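UDP-4-amino-4,6-dideoxy-N-acetyl-beta-L-altrosamine transaminase (Helicobacter pylori, PDB 2FNU) catalyses the PLP-dependent transamination that gives UDP-4-amino-4,6-dideoxy-N-acetyl-beta-L-altrosamine, the second step in making pseudaminic acid, a sialic-acid-like sugar used to modify flagellin. Local coordinates at residues C10-K13 and E14-K17; F53-A56 and T57-L60; E69-A72 and D73-E76; L213-D216 and F217-E221; R230-E233 and I234-A237. All blocks are in the same frame, centred on the assembly; numbering follows the deposited sequence.

Contact 1: C10-K13 and E14-K17; sequences CLDK and EDKK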
loop_
_atom_site.group_PDB
_atom_site.type_symbol
_atom_site.label_atom_id
_atom_site.label_comp_id
_atom_site.label_asym_id
_atom_site.label_seq_id
_atom_site.Cartn_x
_atom_site.Cartn_y
_atom_site.Cartn_z
ATOM N N CYS B 10 -19.712 5.860 -5.127
ATOM C CA CYS B 10 -20.852 5.854 -6.031
ATOM C C CYS B 10 -20.533 4.973 -7.228
ATOM O O CYS B 10 -20.183 5.471 -8.302
ATOM C CB CYS B 10 -21.172 7.286 -6.474
ATOM S SG CYS B 10 -21.577 8.383 -5.079
ATOM N N LEU B 11 -20.657 3.656 -7.035
ATOM C CA LEU B 11 -20.415 2.693 -8.119
ATOM C C LEU B 11 -21.698 2.389 -8.863
ATOM O O LEU B 11 -22.762 2.365 -8.255
ATOM C CB LEU B 11 -19.844 1.384 -7.551
ATOM C CG LEU B 11 -18.317 1.289 -7.426
ATOM C CD1 LEU B 11 -17.732 2.489 -6.729
ATOM C CD2 LEU B 11 -17.908 0.002 -6.724
ATOM N N ASP B 12 -21.583 2.135 -10.165
ATOM C CA ASP B 12 -22.740 1.739 -10.978
ATOM C C ASP B 12 -22.474 0.392 -11.651
ATOM O O ASP B 12 -21.455 -0.247 -11.404
ATOM C CB ASP B 12 -23.104 2.826 -12.006
ATOM C CG ASP B 12 -22.006 3.075 -13.040
ATOM O OD1 ASP B 12 -22.101 4.094 -13.765
ATOM O OD2 ASP B 12 -21.046 2.281 -13.147
ATOM N N LYS B 13 -23.392 -0.044 -12.512
ATOM C CA LYS B 13 -23.250 -1.380 -13.117
ATOM C C LYS B 13 -22.019 -1.542 -14.004
ATOM O O LYS B 13 -21.460 -2.642 -14.099
ATOM C CB LYS B 13 -24.541 -1.802 -13.852
ATOM C CG LYS B 13 -24.974 -0.903 -15.004
ATOM C CD LYS B 13 -24.456 -1.400 -16.357
ATOM C CE LYS B 13 -24.973 -0.548 -17.514
ATOM N NZ LYS B 13 -26.455 -0.639 -17.655
ATOM N N GLU B 14 -21.601 -0.471 -14.675
ATOM C CA GLU B 14 -20.420 -0.535 -15.532
ATOM C C GLU B 14 -19.176 -0.758 -14.671
ATOM O O GLU B 14 -18.276 -1.517 -15.055
ATOM C CB GLU B 14 -20.269 0.743 -16.371
ATOM C CG GLU B 14 -21.240 0.860 -17.547
ATOM C CD GLU B 14 -20.906 2.041 -18.460
ATOM O OE1 GLU B 14 -19.772 2.578 -18.366
ATOM O OE2 GLU B 14 -21.778 2.431 -19.277
ATOM N N ASP B 15 -19.133 -0.094 -13.510
ATOM C CA ASP B 15 -18.008 -0.265 -12.584
ATOM C C ASP B 15 -17.929 -1.726 -12.129
ATOM O O ASP B 15 -16.848 -2.329 -12.097
ATOM C CB ASP B 15 -18.163 0.625 -11.349
ATOM C CG ASP B 15 -18.156 2.110 -11.674
ATOM O OD1 ASP B 15 -17.495 2.539 -12.651
ATOM O OD2 ASP B 15 -18.834 2.856 -10.933
ATOM N N LYS B 16 -19.081 -2.280 -11.758
ATOM C CA LYS B 16 -19.134 -3.661 -11.258
ATOM C C LYS B 16 -18.760 -4.666 -12.343
ATOM O O LYS B 16 -18.013 -5.619 -12.079
ATOM C CB LYS B 16 -20.511 -3.947 -10.638
ATOM C CG LYS B 16 -20.823 -2.960 -9.515
ATOM C CD LYS B 16 -22.266 -3.059 -9.005
ATOM C CE LYS B 16 -22.568 -1.963 -7.998
ATOM N NZ LYS B 16 -23.982 -1.993 -7.537
ATOM N N LYS B 17 -19.240 -4.442 -13.565
ATOM C CA LYS B 17 -18.832 -5.238 -14.733
ATOM C C LYS B 17 -17.323 -5.203 -14.956
ATOM O O LYS B 17 -16.693 -6.231 -15.244
ATOM C CB LYS B 17 -19.532 -4.738 -16.003
ATOM C CG LYS B 17 -19.246 -5.560 -17.251
ATOM C CD LYS B 17 -20.129 -5.091 -18.414
ATOM C CE LYS B 17 -19.957 -5.971 -19.644
ATOM N NZ LYS B 17 -20.763 -7.222 -19.544
#
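Asp12 and Asp15 form a capping box at the start of helix 13-23. Asp12 is the N-cap. Two reciprocal hydrogen bonds close the box. Asp15 N gives to Asp12 OD2 at 3.1 Å, nearly in line with the C-O bond of the carboxylate. Asp12 N gives to Asp15 OD2 at 2.9 Å, from above the plane of that carboxylate. The Asp12 side chain turns back over its own backbone (chi1 64°), which brings OD2 to the first turn of the helix.

Two backbone bonds carry the helix on: Lys16 N to Asp12 O and Lys17 N to Lys13 O.

Two like charges come close here. The two side chains cross at about a right angle, yet their carboxylate planes are only 29° apart; Asp12 OD2 and Asp15 OD2 lie 3.2 Å apart. Lys245 makes salt bridges to OD1 of both residues and probably offsets the repulsion. Ser241 and Gln242 also bind the Asp15 carboxylate, tying this helix to helix 233-244.

Leu11 lies obliquely across Asp15, its CB and CG beside OD2, and packs on Leu23 of the second subunit. The extended Lys16 chain runs past Asp12 O to reach Asn24 of that subunit, and its CG lies 3.4 Å from Asp12 O.

Contact 2: F53-A56 and T57-L60; sequences FNSA and TSAL. With PMP (4'-deoxy-4'-aminopyridoxal-5'-phosphate), chain E.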
loop_
_atom_site.group_PDB
_atom_site.type_symbol
_atom_site.label_atom_id
_atom_site.label_comp_id
_atom_site.label_asym_id
_atom_site.label_seq_id
_atom_site.Cartn_x
_atom_site.Cartn_y
_atom_site.Cartn_z
ATOM N N PHE B 53 -0.967 4.258 -7.260
ATOM C CA PHE B 53 -0.399 3.696 -6.018
ATOM C C PHE B 53 -1.521 3.119 -5.178
ATOM O O PHE B 53 -2.701 3.422 -5.438
ATOM C CB PHE B 53 0.256 4.810 -5.187
ATOM C CG PHE B 53 1.525 5.350 -5.773
ATOM C CD1 PHE B 53 2.758 4.897 -5.335
ATOM C CD2 PHE B 53 1.481 6.313 -6.779
ATOM C CE1 PHE B 53 3.937 5.395 -5.890
ATOM C CE2 PHE B 53 2.647 6.810 -7.336
ATOM C CZ PHE B 53 3.879 6.356 -6.895
ATOM N N ASN B 54 -1.173 2.338 -4.143
ATOM C CA ASN B 54 -2.205 1.725 -3.310
ATOM C C ASN B 54 -3.011 2.743 -2.492
ATOM O O ASN B 54 -4.101 2.449 -2.027
ATOM C CB ASN B 54 -1.599 0.675 -2.366
ATOM C CG ASN B 54 -0.828 1.293 -1.232
ATOM O OD1 ASN B 54 -1.351 1.423 -0.088
ATOM N ND2 ASN B 54 0.374 1.723 -1.520
ATOM N N SER B 55 -2.424 3.912 -2.263
ATOM C CA SER B 55 -3.087 4.989 -1.521
ATOM C C SER B 55 -2.414 6.319 -1.883
ATOM O O SER B 55 -1.267 6.322 -2.358
ATOM C CB SER B 55 -2.986 4.786 -0.008
ATOM O OG SER B 55 -1.632 4.902 0.417
ATOM N N ALA B 56 -3.090 7.451 -1.615
ATOM C CA ALA B 56 -2.404 8.735 -1.810
ATOM C C ALA B 56 -1.275 8.950 -0.802
ATOM O O ALA B 56 -0.342 9.701 -1.077
ATOM C CB ALA B 56 -3.379 9.920 -1.783
ATOM N N THR B 57 -1.386 8.325 0.377
ATOM C CA THR B 57 -0.315 8.455 1.374
ATOM C C THR B 57 0.974 7.803 0.840
ATOM O O THR B 57 2.068 8.356 1.004
ATOM C CB THR B 57 -0.745 7.853 2.710
ATOM O OG1 THR B 57 -1.950 8.491 3.113
ATOM C CG2 THR B 57 0.292 8.108 3.783
ATOM N N SER B 58 0.838 6.666 0.157
ATOM C CA SER B 58 1.986 6.038 -0.515
ATOM C C SER B 58 2.543 6.922 -1.623
ATOM O O SER B 58 3.774 7.032 -1.795
ATOM C CB SER B 58 1.626 4.656 -1.065
ATOM O OG SER B 58 1.345 3.754 -0.010
ATOM N N ALA B 59 1.631 7.525 -2.393
ATOM C CA ALA B 59 2.003 8.482 -3.426
ATOM C C ALA B 59 2.781 9.665 -2.836
ATOM O O ALA B 59 3.827 10.068 -3.381
ATOM C CB ALA B 59 0.766 8.955 -4.156
ATOM N N LEU B 60 2.297 10.206 -1.710
ATOM C CA LEU B 60 2.965 11.347 -1.082
ATOM C C LEU B 60 4.374 10.966 -0.629
ATOM O O LEU B 60 5.330 11.718 -0.860
ATOM C CB LEU B 60 2.152 11.874 0.120
ATOM C CG LEU B 60 0.913 12.708 -0.192
ATOM C CD1 LEU B 60 0.022 12.835 1.039
ATOM C CD2 LEU B 60 1.291 14.084 -0.699
HETATM N N1 PMP E . -4.136 14.253 1.666
HETATM C C2 PMP E . -5.408 14.717 1.879
HETATM C C2A PMP E . -5.679 16.192 1.698
HETATM C C3 PMP E . -6.415 13.813 2.244
HETATM O O3 PMP E . -7.696 14.247 2.430
HETATM C C4 PMP E . -6.121 12.440 2.416
HETATM C C4A PMP E . -7.167 11.456 2.894
HETATM N N4A PMP E . -8.115 12.056 3.808
HETATM C C5 PMP E . -4.828 11.988 2.130
HETATM C C6 PMP E . -3.873 12.908 1.700
HETATM C C5A PMP E . -4.446 10.523 2.250
HETATM O O4P PMP E . -5.000 9.862 1.127
HETATM P P PMP E . -5.250 8.267 1.181
HETATM O O1P PMP E . -6.467 8.067 2.054
HETATM O O2P PMP E . -5.555 7.881 -0.236
HETATM O O3P PMP E . -4.013 7.586 1.700
#
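The backbone leaves strand 49-53 at Phe53 and turns into helix 56-66, whose first bonds run from Ala59 N to Ser55 O and from Leu60 N to Ala56 O. Ser55 is the N-cap. Its hydroxyl sits between its own N and carbonyl carbon (chi1 66°), and from there OG accepts from Ser58 N at 3.0 Å. The same OG is hydrogen-bonded to Asn228 O of the second subunit.

Phe53 lays its ring against the helix. Ala59 CA stands over the ring centre, 4.0 Å from the centroid and 12° off the normal, a CH-pi contact. Ala59 CB adds an apolar touch at Phe53 CD2.

The helix N-terminus holds the phosphate of the cofactor PMP. Ala56 N gives to PMP O2P at 2.9 Å and Thr57 N to PMP O3P at 3.0 Å. Thr57 OG1, set beside its own backbone N (chi1 -56°), gives a second bond to PMP O3P at 2.7 Å. One phosphate oxygen is thus gripped twice by one residue. The helix dipole probably helps to stabilise the negative charge. Ser178 and His157 are among the other residues bonded to PMP.

Around this turn, Ala56, Ala59 and Leu60 pack on Val176 of strand 174-178. Phe53 and Ala59 meet Val193 of strand 191-195, and Thr57 and Leu60 lean on Met90 of helix 86-93.

Contact 3: E69-A72 and D73-E76; sequences EFSA and DRNE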
loop_
_atom_site.group_PDB
_atom_site.type_symbol
_atom_site.label_atom_id
_atom_site.label_comp_id
_atom_site.label_asym_id
_atom_site.label_seq_id
_atom_site.Cartn_x
_atom_site.Cartn_y
_atom_site.Cartn_z
ATOM N N GLU B 69 17.100 14.441 -3.799
ATOM C CA GLU B 69 17.849 13.777 -2.735
ATOM C C GLU B 69 17.733 14.621 -1.466
ATOM O O GLU B 69 17.636 15.854 -1.538
ATOM C CB GLU B 69 19.318 13.585 -3.126
ATOM C CG GLU B 69 19.494 12.641 -4.311
ATOM C CD GLU B 69 20.854 11.956 -4.341
ATOM O OE1 GLU B 69 21.840 12.528 -3.820
ATOM O OE2 GLU B 69 20.932 10.835 -4.894
ATOM N N PHE B 70 17.713 13.962 -0.315
ATOM C CA PHE B 70 17.626 14.671 0.953
ATOM C C PHE B 70 18.955 15.292 1.365
ATOM O O PHE B 70 20.008 14.646 1.262
ATOM C CB PHE B 70 17.130 13.762 2.072
ATOM C CG PHE B 70 16.948 14.481 3.369
ATOM C CD1 PHE B 70 15.793 15.219 3.617
ATOM C CD2 PHE B 70 17.945 14.453 4.341
ATOM C CE1 PHE B 70 15.624 15.898 4.798
ATOM C CE2 PHE B 70 17.781 15.142 5.545
ATOM C CZ PHE B 70 16.614 15.862 5.777
ATOM N N SER B 71 18.889 16.530 1.852
ATOM C CA SER B 71 20.030 17.184 2.503
ATOM C C SER B 71 19.583 17.751 3.839
ATOM O O SER B 71 18.578 18.473 3.907
ATOM C CB SER B 71 20.561 18.331 1.648
ATOM O OG SER B 71 21.564 19.041 2.362
ATOM N N ALA B 72 20.357 17.474 4.887
ATOM C CA ALA B 72 20.054 17.970 6.229
ATOM C C ALA B 72 20.082 19.497 6.295
ATOM O O ALA B 72 19.478 20.096 7.187
ATOM C CB ALA B 72 21.016 17.384 7.247
ATOM N N ASP B 73 20.795 20.106 5.356
ATOM C CA ASP B 73 20.896 21.564 5.266
ATOM C C ASP B 73 19.684 22.212 4.570
ATOM O O ASP B 73 19.502 23.424 4.651
ATOM C CB ASP B 73 22.181 21.951 4.529
ATOM C CG ASP B 73 23.447 21.591 5.312
ATOM O OD1 ASP B 73 24.495 21.402 4.665
ATOM O OD2 ASP B 73 23.393 21.504 6.559
ATOM N N ARG B 74 18.877 21.399 3.883
ATOM C CA ARG B 74 17.710 21.880 3.130
ATOM C C ARG B 74 16.510 21.015 3.532
ATOM O O ARG B 74 15.916 20.304 2.708
ATOM C CB ARG B 74 17.977 21.845 1.619
ATOM C CG ARG B 74 19.058 22.872 1.190
ATOM C CD ARG B 74 19.461 22.754 -0.282
ATOM N NE ARG B 74 20.146 21.497 -0.617
ATOM C CZ ARG B 74 21.439 21.241 -0.405
ATOM N NH1 ARG B 74 22.227 22.140 0.173
ATOM N NH2 ARG B 74 21.948 20.070 -0.767
ATOM N N ASN B 75 16.180 21.111 4.816
ATOM C CA ASN B 75 15.278 20.169 5.476
ATOM C C ASN B 75 13.887 20.719 5.801
ATOM O O ASN B 75 13.092 19.995 6.397
ATOM C CB ASN B 75 15.906 19.679 6.787
ATOM C CG ASN B 75 16.003 20.780 7.833
ATOM O OD1 ASN B 75 15.449 20.672 8.932
ATOM N ND2 ASN B 75 16.681 21.858 7.486
ATOM N N GLU B 76 13.606 21.983 5.477
ATOM C CA GLU B 76 12.293 22.546 5.816
ATOM C C GLU B 76 11.368 22.600 4.613
ATOM O O GLU B 76 11.789 22.976 3.511
ATOM C CB GLU B 76 12.446 23.947 6.427
ATOM C CG GLU B 76 13.145 23.916 7.773
ATOM C CD GLU B 76 13.260 25.279 8.449
ATOM O OE1 GLU B 76 13.970 25.347 9.473
ATOM O OE2 GLU B 76 12.652 26.257 7.979
HETATM O O HOH W 1 18.352 19.000 -0.916
HETATM O O HOH W 2 20.394 17.620 -2.189
HETATM O O HOH W 3 16.552 18.113 1.107
HETATM O O HOH W 4 22.034 21.308 8.932
#
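Ser71 and Arg74 close a type I beta turn on the surface, in the loop that leads from helix 56-66 to strand 76-79. Arg74 N gives to Ser71 O at 2.9 Å. The donor stands well above the carbonyl plane.

Ser71 is the hub of the side chains. Its hydroxyl lies anti to its own backbone N (chi1 174°), which swings OG forward over the turn. There it accepts from Asp73 N at 3.3 Å.

The Arg74 side chain folds back toward the first half of the turn. It starts extended and then bends at chi3 (-66°), and this bend lays the guanidinium flat against Ser71. Ser71 OG sits over one face of the group, offset toward its rim, and Ser71 CB touches NH2. The angle does not suit a hydrogen bond from NH2 to OG, so OG and CB meet the face by van der Waals contact. The guanidinium instead reaches the chain through water. One water accepts from Arg74 NE at 3.1 Å and gives to Glu69 O. A second lies at the guanidinium edge, in its plane. It accepts from NH2 and gives a weak bond to the same Glu69 O.

Phe70 CZ touches Asn75 CB, with the ring and amide planes nearly perpendicular, 82° apart. The Phe70 ring also meets Tyr96 edge-to-face.

Two further waters bridge the turn. One links Ala72 O, weakly, to the Asp73 carboxylate. The other accepts from Ser71 N at 2.9 Å and gives to Arg74 O at 2.8 Å.

Contact 4: L213-D216 and F217-E221; sequences LKKD and FFEGE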
loop_
_atom_site.group_PDB
_atom_site.type_symbol
_atom_site.label_atom_id
_atom_site.label_comp_id
_atom_site.label_asym_id
_atom_site.label_seq_id
_atom_site.Cartn_x
_atom_site.Cartn_y
_atom_site.Cartn_z
ATOM N N LEU B 213 14.657 -3.319 -11.883
ATOM C CA LEU B 213 14.820 -3.166 -13.327
ATOM C C LEU B 213 14.929 -4.575 -13.894
ATOM O O LEU B 213 15.726 -5.361 -13.404
ATOM C CB LEU B 213 16.134 -2.439 -13.610
ATOM C CG LEU B 213 16.272 -1.060 -12.975
ATOM C CD1 LEU B 213 17.740 -0.783 -12.619
ATOM C CD2 LEU B 213 15.681 0.015 -13.894
ATOM N N LYS B 214 14.118 -4.936 -14.881
ATOM C CA LYS B 214 14.232 -6.293 -15.412
ATOM C C LYS B 214 15.145 -6.318 -16.629
ATOM O O LYS B 214 14.953 -5.543 -17.562
ATOM C CB LYS B 214 12.858 -6.903 -15.731
ATOM C CG LYS B 214 11.969 -7.231 -14.500
ATOM C CD LYS B 214 12.612 -8.223 -13.490
ATOM C CE LYS B 214 12.777 -9.646 -14.037
ATOM N NZ LYS B 214 11.535 -10.213 -14.663
ATOM N N LYS B 215 16.151 -7.193 -16.588
ATOM C CA LYS B 215 17.004 -7.474 -17.742
ATOM C C LYS B 215 16.275 -8.406 -18.725
ATOM O O LYS B 215 16.258 -8.161 -19.930
ATOM C CB LYS B 215 18.308 -8.126 -17.298
ATOM C CG LYS B 215 19.116 -7.333 -16.282
ATOM C CD LYS B 215 20.506 -7.940 -16.153
ATOM C CE LYS B 215 21.211 -7.472 -14.899
ATOM N NZ LYS B 215 22.528 -8.151 -14.741
ATOM N N ASP B 216 15.697 -9.485 -18.202
ATOM C CA ASP B 216 14.873 -10.395 -18.996
ATOM C C ASP B 216 13.799 -11.005 -18.097
ATOM O O ASP B 216 13.580 -10.506 -16.990
ATOM C CB ASP B 216 15.731 -11.470 -19.674
ATOM C CG ASP B 216 16.722 -12.117 -18.719
ATOM O OD1 ASP B 216 17.939 -12.112 -19.015
ATOM O OD2 ASP B 216 16.285 -12.621 -17.666
ATOM N N PHE B 217 13.129 -12.064 -18.557
ATOM C CA PHE B 217 12.106 -12.715 -17.739
ATOM C C PHE B 217 12.717 -13.203 -16.434
ATOM O O PHE B 217 12.058 -13.188 -15.382
ATOM C CB PHE B 217 11.445 -13.890 -18.489
ATOM C CG PHE B 217 10.349 -14.585 -17.706
ATOM C CD1 PHE B 217 9.029 -14.156 -17.799
ATOM C CD2 PHE B 217 10.636 -15.678 -16.889
ATOM C CE1 PHE B 217 8.016 -14.794 -17.082
ATOM C CE2 PHE B 217 9.641 -16.323 -16.175
ATOM C CZ PHE B 217 8.324 -15.882 -16.266
ATOM N N PHE B 218 13.987 -13.609 -16.506
ATOM C CA PHE B 218 14.624 -14.356 -15.427
ATOM C C PHE B 218 15.408 -13.534 -14.431
ATOM O O PHE B 218 15.564 -13.954 -13.291
ATOM C CB PHE B 218 15.544 -15.435 -16.003
ATOM C CG PHE B 218 14.873 -16.299 -17.008
ATOM C CD1 PHE B 218 15.165 -16.171 -18.357
ATOM C CD2 PHE B 218 13.901 -17.216 -16.609
ATOM C CE1 PHE B 218 14.516 -16.967 -19.299
ATOM C CE2 PHE B 218 13.248 -18.011 -17.541
ATOM C CZ PHE B 218 13.555 -17.876 -18.894
ATOM N N GLU B 219 15.924 -12.385 -14.852
ATOM C CA GLU B 219 16.883 -11.672 -14.010
ATOM C C GLU B 219 16.615 -10.182 -13.977
ATOM O O GLU B 219 16.322 -9.586 -15.003
ATOM C CB GLU B 219 18.317 -11.919 -14.490
ATOM C CG GLU B 219 19.372 -11.466 -13.483
ATOM C CD GLU B 219 20.794 -11.560 -14.000
ATOM O OE1 GLU B 219 21.709 -11.185 -13.240
ATOM O OE2 GLU B 219 20.996 -12.004 -15.151
ATOM N N GLY B 220 16.727 -9.589 -12.789
ATOM C CA GLY B 220 16.611 -8.152 -12.659
ATOM C C GLY B 220 17.844 -7.521 -12.042
ATOM O O GLY B 220 18.841 -8.192 -11.747
ATOM N N GLU B 221 17.764 -6.207 -11.874
ATOM C CA GLU B 221 18.823 -5.438 -11.254
ATOM C C GLU B 221 18.162 -4.437 -10.321
ATOM O O GLU B 221 17.079 -3.945 -10.598
ATOM C CB GLU B 221 19.687 -4.750 -12.319
ATOM C CG GLU B 221 20.887 -3.956 -11.772
ATOM C CD GLU B 221 21.833 -4.808 -10.942
ATOM O OE1 GLU B 221 22.855 -5.280 -11.492
ATOM O OE2 GLU B 221 21.557 -5.008 -9.742
HETATM O O HOH W 5 23.417 -5.263 -14.024
#
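This is the tip of the beta hairpin of strands 212-214 and 220-222, which reaches out to the second subunit. Leu213 and Glu221 are an antiparallel hydrogen-bonded pair: Leu213 N gives to Glu221 O at 2.8 Å, and Glu221 N to Leu213 O at 2.7 Å. Lys214 and Gly220 form the next, non-hydrogen-bonded pair. Beyond them, Glu219 O accepts from both Lys215 N and Asp216 N.

Asp216 holds the loop together. With chi1 at 47° its carboxylate turns in over the bend. OD2 uses its anti lone pair for Phe218 N at 2.8 Å and takes a weak bond from Glu219 N.

Lys214 curls back through three bends, and its NZ gives to Phe217 O at 3.1 Å from above the carbonyl plane. Phe217 CB stands over the centre of the Phe218 ring. Phe217 also touches the bound UDP-sugar.

Lys215 runs beside Glu219, pointing the same way. Lys215 NZ and Glu219 OE1 make a long salt bridge of 3.5 Å. A water accepts weakly from NZ and gives to Glu221 OE1, while Glu221 OE2 binds Gln323 N of the second subunit. Glu219 OE1 also pairs with Lys317 of that subunit. Its charge is therefore probably shared between two lysines, one within the hairpin and one across the interface.

Contact 5: R230-E233 and I234-A237; sequences RLNE and IQSA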
loop_
_atom_site.group_PDB
_atom_site.type_symbol
_atom_site.label_atom_id
_atom_site.label_comp_id
_atom_site.label_asym_id
_atom_site.label_seq_id
_atom_site.Cartn_x
_atom_site.Cartn_y
_atom_site.Cartn_z
ATOM N N ARG B 230 1.972 -0.827 -5.263
ATOM C CA ARG B 230 1.269 -0.947 -6.543
ATOM C C ARG B 230 -0.238 -0.933 -6.350
ATOM O O ARG B 230 -0.765 -1.374 -5.307
ATOM C CB ARG B 230 1.691 -2.234 -7.249
ATOM C CG ARG B 230 3.183 -2.268 -7.607
ATOM C CD ARG B 230 3.523 -3.459 -8.483
ATOM N NE ARG B 230 3.228 -4.742 -7.824
ATOM C CZ ARG B 230 4.137 -5.614 -7.382
ATOM N NH1 ARG B 230 5.450 -5.389 -7.508
ATOM N NH2 ARG B 230 3.727 -6.758 -6.840
ATOM N N LEU B 231 -0.932 -0.410 -7.365
ATOM C CA LEU B 231 -2.374 -0.553 -7.471
ATOM C C LEU B 231 -2.648 -1.779 -8.339
ATOM O O LEU B 231 -2.098 -1.902 -9.436
ATOM C CB LEU B 231 -2.967 0.694 -8.129
ATOM C CG LEU B 231 -4.501 0.814 -8.025
ATOM C CD1 LEU B 231 -4.904 1.140 -6.578
ATOM C CD2 LEU B 231 -5.036 1.899 -8.956
ATOM N N ASN B 232 -3.489 -2.693 -7.860
ATOM C CA ASN B 232 -3.704 -3.925 -8.627
ATOM C C ASN B 232 -4.708 -3.732 -9.770
ATOM O O ASN B 232 -5.245 -2.631 -9.959
ATOM C CB ASN B 232 -4.114 -5.063 -7.687
ATOM C CG ASN B 232 -5.378 -4.752 -6.916
ATOM O OD1 ASN B 232 -5.371 -4.605 -5.682
ATOM N ND2 ASN B 232 -6.466 -4.611 -7.641
ATOM N N GLU B 233 -4.952 -4.798 -10.543
ATOM C CA GLU B 233 -5.793 -4.682 -11.737
ATOM C C GLU B 233 -7.266 -4.525 -11.404
ATOM O O GLU B 233 -8.013 -3.917 -12.174
ATOM C CB GLU B 233 -5.603 -5.890 -12.657
ATOM C CG GLU B 233 -4.219 -5.975 -13.233
ATOM C CD GLU B 233 -4.013 -4.966 -14.342
ATOM O OE1 GLU B 233 -3.427 -3.901 -14.070
ATOM O OE2 GLU B 233 -4.469 -5.225 -15.475
ATOM N N ILE B 234 -7.697 -5.094 -10.286
ATOM C CA ILE B 234 -9.100 -4.996 -9.888
ATOM C C ILE B 234 -9.409 -3.516 -9.632
ATOM O O ILE B 234 -10.366 -2.964 -10.172
ATOM C CB ILE B 234 -9.381 -5.820 -8.625
ATOM C CG1 ILE B 234 -9.099 -7.318 -8.872
ATOM C CG2 ILE B 234 -10.827 -5.626 -8.168
ATOM C CD1 ILE B 234 -9.090 -8.143 -7.573
ATOM N N GLN B 235 -8.548 -2.858 -8.859
ATOM C CA GLN B 235 -8.770 -1.460 -8.507
ATOM C C GLN B 235 -8.547 -0.555 -9.704
ATOM O O GLN B 235 -9.203 0.471 -9.826
ATOM C CB GLN B 235 -7.781 -1.024 -7.449
ATOM C CG GLN B 235 -7.845 -1.742 -6.160
ATOM C CD GLN B 235 -6.644 -1.372 -5.300
ATOM O OE1 GLN B 235 -6.795 -0.695 -4.287
ATOM N NE2 GLN B 235 -5.435 -1.786 -5.726
ATOM N N SER B 236 -7.599 -0.908 -10.573
ATOM C CA SER B 236 -7.344 -0.103 -11.776
ATOM C C SER B 236 -8.539 -0.131 -12.729
ATOM O O SER B 236 -8.867 0.871 -13.375
ATOM C CB SER B 236 -6.094 -0.608 -12.494
ATOM O OG SER B 236 -4.945 -0.397 -11.690
ATOM N N ALA B 237 -9.199 -1.282 -12.827
ATOM C CA ALA B 237 -10.407 -1.379 -13.655
ATOM C C ALA B 237 -11.505 -0.489 -13.086
ATOM O O ALA B 237 -12.214 0.202 -13.826
ATOM C CB ALA B 237 -10.894 -2.834 -13.685
#
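Ile234 lies two residues after the N-cap Asn232, in the first turn of helix 233-244. Its CB packs against the Asn232 side chain. The rest of its side chain turns to Val19 and Leu23 of helix 13-23.

Gln235 comes next and points back at the incoming loop. Its CG is anti to its carbonyl carbon (chi1 -62°), and the chain then runs straight on. This carries the amide across the Asn232 side chain. The two side chains cross at about a right angle, while their amide planes are only 26° apart. Leu231 crosses Gln235 obliquely, its CD1 against Gln235 CB (3.7 Å) and against the amide carbon CD (3.3 Å). Asn232 packs on Gln235 of the second subunit and Gln235 on its Asn232, a reciprocal pairing across the dimer interface.

Ser236 makes two bonds to one acceptor. Its N gives to Asn232 O at 3.0 Å. Its OG gives to the same oxygen at 2.8 Å, from above the carbonyl plane. Leu231 CD2 lies 3.6 Å from Ser236 OG.

Ala237 N gives to Glu233 O at 3.0 Å, and Ala237 packs on Arg33 and Val22. The Glu233 carboxylate binds the backbone N of Arg33 and Ser34, at the start of helix 32-45. This is a buried helix N-terminus with an asparagine at the N-cap position. It lies beside Thr29 of the substrate-binding site.

How the contacts relate
Contacts 2 and 5 are buried; contacts 1, 3 and 4 lie at the surface. Contacts 1, 2 and 5 are all helix starts, with Asp12, Ser55 and Asn232 at their N-cap positions. Contact 1 relies on charged groups and contact 2 directs backbone N-H groups at the cofactor phosphate. In contact 5 a serine hydroxyl and the backbone share one carbonyl, while Glu233 binds the start of helix 32-45. Contacts 2 and 5 touch, with Leu231 CD1 3.4 Å from Phe53 O. Helices 13-23 and 233-244, begun by contacts 1 and 5, pack together; the contact centres are about 15 Å apart. Contacts 3 and 4 are turns with charged side chains and bridging waters. Contact 4 reaches the second subunit, whereas contact 3 touches no other chain.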